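Local coordinates for electron transfer flavoprotein, beta subunit (Thermotoga maritima, PDB 7KOE) that probably carries electrons as the FAD-binding beta subunit of an electron transfer flavoprotein, at residues Glu171-Arg176 and Lys184-Leu189. Numbering follows the deposited sequence.
Sequences EMVIVR and KIRLKL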
ATOM      1  N   GLU A 171      22.436 -54.012 -32.291  1.00 60.87           N
ATOM      2  CA  GLU A 171      21.720 -53.197 -33.307  1.00 60.87           C
ATOM      3  C   GLU A 171      20.220 -53.456 -33.148  1.00 60.87           C
ATOM      4  O   GLU A 171      19.842 -54.634 -33.027  1.00 60.87           O
ATOM      5  CB  GLU A 171      22.201 -53.548 -34.716  1.00 60.87           C
ATOM      6  CG  GLU A 171      21.816 -54.947 -35.159  1.00 60.87           C
ATOM      7  CD  GLU A 171      22.549 -55.427 -36.401  1.00 60.87           C
ATOM      8  OE1 GLU A 171      23.301 -54.623 -36.987  1.00 60.87           O
ATOM      9  OE2 GLU A 171      22.366 -56.601 -36.778  1.00 60.87           O
ATOM     10  N   MET A 172      19.405 -52.398 -33.150  1.00 55.39           N
ATOM     11  CA  MET A 172      17.943 -52.579 -32.958  1.00 55.39           C
ATOM     12  C   MET A 172      17.153 -51.795 -34.010  1.00 55.39           C
ATOM     13  O   MET A 172      17.659 -50.774 -34.504  1.00 55.39           O
ATOM     14  CB  MET A 172      17.519 -52.136 -31.555  1.00 55.39           C
ATOM     15  CG  MET A 172      16.374 -51.150 -31.550  1.00 55.39           C
ATOM     16  SD  MET A 172      16.452 -50.046 -30.122  1.00 55.39           S
ATOM     17  CE  MET A 172      17.692 -48.880 -30.683  1.00 55.39           C
ATOM     18  N   VAL A 173      15.945 -52.281 -34.304  1.00 48.71           N
ATOM     19  CA  VAL A 173      15.011 -51.724 -35.275  1.00 48.71           C
ATOM     20  C   VAL A 173      13.954 -50.916 -34.539  1.00 48.71           C
ATOM     21  O   VAL A 173      13.208 -51.449 -33.711  1.00 48.71           O
ATOM     22  CB  VAL A 173      14.376 -52.814 -36.150  1.00 48.71           C
ATOM     23  CG1 VAL A 173      13.200 -52.256 -36.927  1.00 48.71           C
ATOM     24  CG2 VAL A 173      15.400 -53.333 -37.123  1.00 48.71           C
ATOM     25  N   ILE A 174      13.904 -49.626 -34.844  1.00 39.92           N
ATOM     26  CA  ILE A 174      12.889 -48.726 -34.333  1.00 39.92           C
ATOM     27  C   ILE A 174      11.945 -48.392 -35.478  1.00 39.92           C
ATOM     28  O   ILE A 174      12.150 -48.803 -36.616  1.00 39.92           O
ATOM     29  CB  ILE A 174      13.507 -47.452 -33.738  1.00 39.92           C
ATOM     30  CG1 ILE A 174      14.074 -46.586 -34.860  1.00 39.92           C
ATOM     31  CG2 ILE A 174      14.604 -47.818 -32.778  1.00 39.92           C
ATOM     32  CD1 ILE A 174      14.210 -45.138 -34.508  1.00 39.92           C
ATOM     33  N   VAL A 175      10.880 -47.659 -35.165  1.00 34.78           N
ATOM     34  CA  VAL A 175       9.974 -47.109 -36.173  1.00 34.78           C
ATOM     35  C   VAL A 175       9.886 -45.611 -35.890  1.00 34.78           C
ATOM     36  O   VAL A 175       9.093 -45.161 -35.060  1.00 34.78           O
ATOM     37  CB  VAL A 175       8.590 -47.768 -36.158  1.00 34.78           C
ATOM     38  CG1 VAL A 175       7.703 -47.166 -37.212  1.00 34.78           C
ATOM     39  CG2 VAL A 175       8.704 -49.250 -36.413  1.00 34.78           C
ATOM     40  N   ARG A 176      10.726 -44.833 -36.564  1.00 41.57           N
ATOM     41  CA  ARG A 176      10.738 -43.388 -36.400  1.00 41.57           C
ATOM     42  C   ARG A 176       9.567 -42.769 -37.148  1.00 41.57           C
ATOM     43  O   ARG A 176       9.278 -43.141 -38.284  1.00 41.57           O
ATOM     44  CB  ARG A 176      12.062 -42.816 -36.915  1.00 41.57           C
ATOM     45  CG  ARG A 176      11.978 -41.420 -37.528  1.00 41.57           C
ATOM     46  CD  ARG A 176      13.171 -41.090 -38.384  1.00 41.57           C
ATOM     47  NE  ARG A 176      14.374 -40.864 -37.597  1.00 41.57           N
ATOM     48  CZ  ARG A 176      15.584 -40.726 -38.124  1.00 41.57           C
ATOM     49  NH1 ARG A 176      15.743 -40.795 -39.438  1.00 41.57           N
ATOM     50  NH2 ARG A 176      16.634 -40.522 -37.342  1.00 41.57           N
ATOM     51  N   LYS A 184      10.858 -47.853 -40.648  1.00 47.83           N
ATOM     52  CA  LYS A 184      11.676 -48.762 -39.861  1.00 47.83           C
ATOM     53  C   LYS A 184      13.143 -48.469 -40.133  1.00 47.83           C
ATOM     54  O   LYS A 184      13.532 -48.239 -41.280  1.00 47.83           O
ATOM     55  CB  LYS A 184      11.345 -50.212 -40.197  1.00 47.83           C
ATOM     56  CG  LYS A 184       9.898 -50.577 -39.943  1.00 47.83           C
ATOM     57  CD  LYS A 184       9.605 -52.003 -40.349  1.00 47.83           C
ATOM     58  CE  LYS A 184      10.428 -52.987 -39.542  1.00 47.83           C
ATOM     59  NZ  LYS A 184      10.025 -54.387 -39.836  1.00 47.83           N
ATOM     60  N   ILE A 185      13.954 -48.455 -39.079  1.00 48.37           N
ATOM     61  CA  ILE A 185      15.354 -48.054 -39.165  1.00 48.37           C
ATOM     62  C   ILE A 185      16.179 -49.043 -38.359  1.00 48.37           C
ATOM     63  O   ILE A 185      15.929 -49.227 -37.165  1.00 48.37           O
ATOM     64  CB  ILE A 185      15.571 -46.626 -38.640  1.00 48.37           C
ATOM     65  CG1 ILE A 185      15.003 -45.588 -39.601  1.00 48.37           C
ATOM     66  CG2 ILE A 185      17.036 -46.352 -38.418  1.00 48.37           C
ATOM     67  CD1 ILE A 185      15.102 -44.184 -39.078  1.00 48.37           C
ATOM     68  N   ARG A 186      17.169 -49.664 -38.995  1.00 57.46           N
ATOM     69  CA  ARG A 186      18.118 -50.518 -38.281  1.00 57.46           C
ATOM     70  C   ARG A 186      19.166 -49.624 -37.642  1.00 57.46           C
ATOM     71  O   ARG A 186      20.185 -49.296 -38.246  1.00 57.46           O
ATOM     72  CB  ARG A 186      18.778 -51.523 -39.215  1.00 57.46           C
ATOM     73  CG  ARG A 186      17.844 -52.533 -39.824  1.00 57.46           C
ATOM     74  CD  ARG A 186      18.601 -53.714 -40.402  1.00 57.46           C
ATOM     75  NE  ARG A 186      19.118 -54.583 -39.350  1.00 57.46           N
ATOM     76  CZ  ARG A 186      18.441 -55.599 -38.826  1.00 57.46           C
ATOM     77  NH1 ARG A 186      18.987 -56.336 -37.872  1.00 57.46           N
ATOM     78  NH2 ARG A 186      17.217 -55.876 -39.256  1.00 57.46           N
ATOM     79  N   LEU A 187      18.918 -49.222 -36.401  1.00 51.43           N
ATOM     80  CA  LEU A 187      19.918 -48.465 -35.667  1.00 51.43           C
ATOM     81  C   LEU A 187      21.056 -49.370 -35.232  1.00 51.43           C
ATOM     82  O   LEU A 187      20.869 -50.557 -34.968  1.00 51.43           O
ATOM     83  CB  LEU A 187      19.300 -47.804 -34.444  1.00 51.43           C
ATOM     84  CG  LEU A 187      18.574 -46.484 -34.654  1.00 51.43           C
ATOM     85  CD1 LEU A 187      18.426 -45.850 -33.319  1.00 51.43           C
ATOM     86  CD2 LEU A 187      19.348 -45.571 -35.568  1.00 51.43           C
ATOM     87  N   LYS A 188      22.248 -48.797 -35.152  1.00 52.93           N
ATOM     88  CA  LYS A 188      23.436 -49.512 -34.710  1.00 52.93           C
ATOM     89  C   LYS A 188      23.784 -49.040 -33.307  1.00 52.93           C
ATOM     90  O   LYS A 188      24.073 -47.857 -33.105  1.00 52.93           O
ATOM     91  CB  LYS A 188      24.604 -49.279 -35.666  1.00 52.93           C
ATOM     92  CG  LYS A 188      25.885 -49.987 -35.264  1.00 52.93           C
ATOM     93  CD  LYS A 188      25.747 -51.493 -35.381  1.00 52.93           C
ATOM     94  CE  LYS A 188      27.001 -52.197 -34.899  1.00 52.93           C
ATOM     95  NZ  LYS A 188      28.178 -51.878 -35.751  1.00 52.93           N
ATOM     96  N   LEU A 189      23.741 -49.958 -32.346  1.00 48.33           N
ATOM     97  CA  LEU A 189      24.111 -49.612 -30.983  1.00 48.33           C
ATOM     98  C   LEU A 189      25.620 -49.388 -30.898  1.00 48.33           C
ATOM     99  O   LEU A 189      26.391 -50.128 -31.515  1.00 48.33           O
ATOM    100  CB  LEU A 189      23.684 -50.707 -30.008  1.00 48.33           C
ATOM    101  CG  LEU A 189      22.183 -50.970 -29.860  1.00 48.33           C
ATOM    102  CD1 LEU A 189      21.922 -51.794 -28.613  1.00 48.33           C
ATOM    103  CD2 LEU A 189      21.380 -49.680 -29.827  1.00 48.33           C
TER
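I185 CD1 sits 3.3 Å above the R176 guanidinium plane, nearer its NH1 side than its centre. R176 NH2 makes a salt bridge with E107 of the neighbouring Electron transfer flavoprotein chain. V173 CG2 lies over one face of the R186 guanidinium, and the E171 carboxylate comes to the edge, near its plane. The two flat groups stand almost perpendicular, 85° apart. Their salt bridge, E171 OE2 to R186 NH1, is long, and the placing of OE2 makes it doubtful. The bend of R186 at chi3 (73°) turns its guanidinium back over V173. R186 NH2 also salt-bridges E164, so an alanine here would probably leave E164 without this mate, end the doubtful pairing with E171 and uncover V173 CG2. Strands 171-177 and 181-188 form a beta hairpin. I174 and I185 are a hydrogen-bonded pair, with I174 N to I185 O and I185 N to I174 O both 3.1 Å. M172 N also bonds L187 O at 3.0 Å. M172, I174 and L187 pack on L193 of strand 191-195. M172 CE meets L189 CD2 at 3.9 Å. I185 and R186 pair with a strand of the Electron transfer flavoprotein chain, which carries the sheet across the interface.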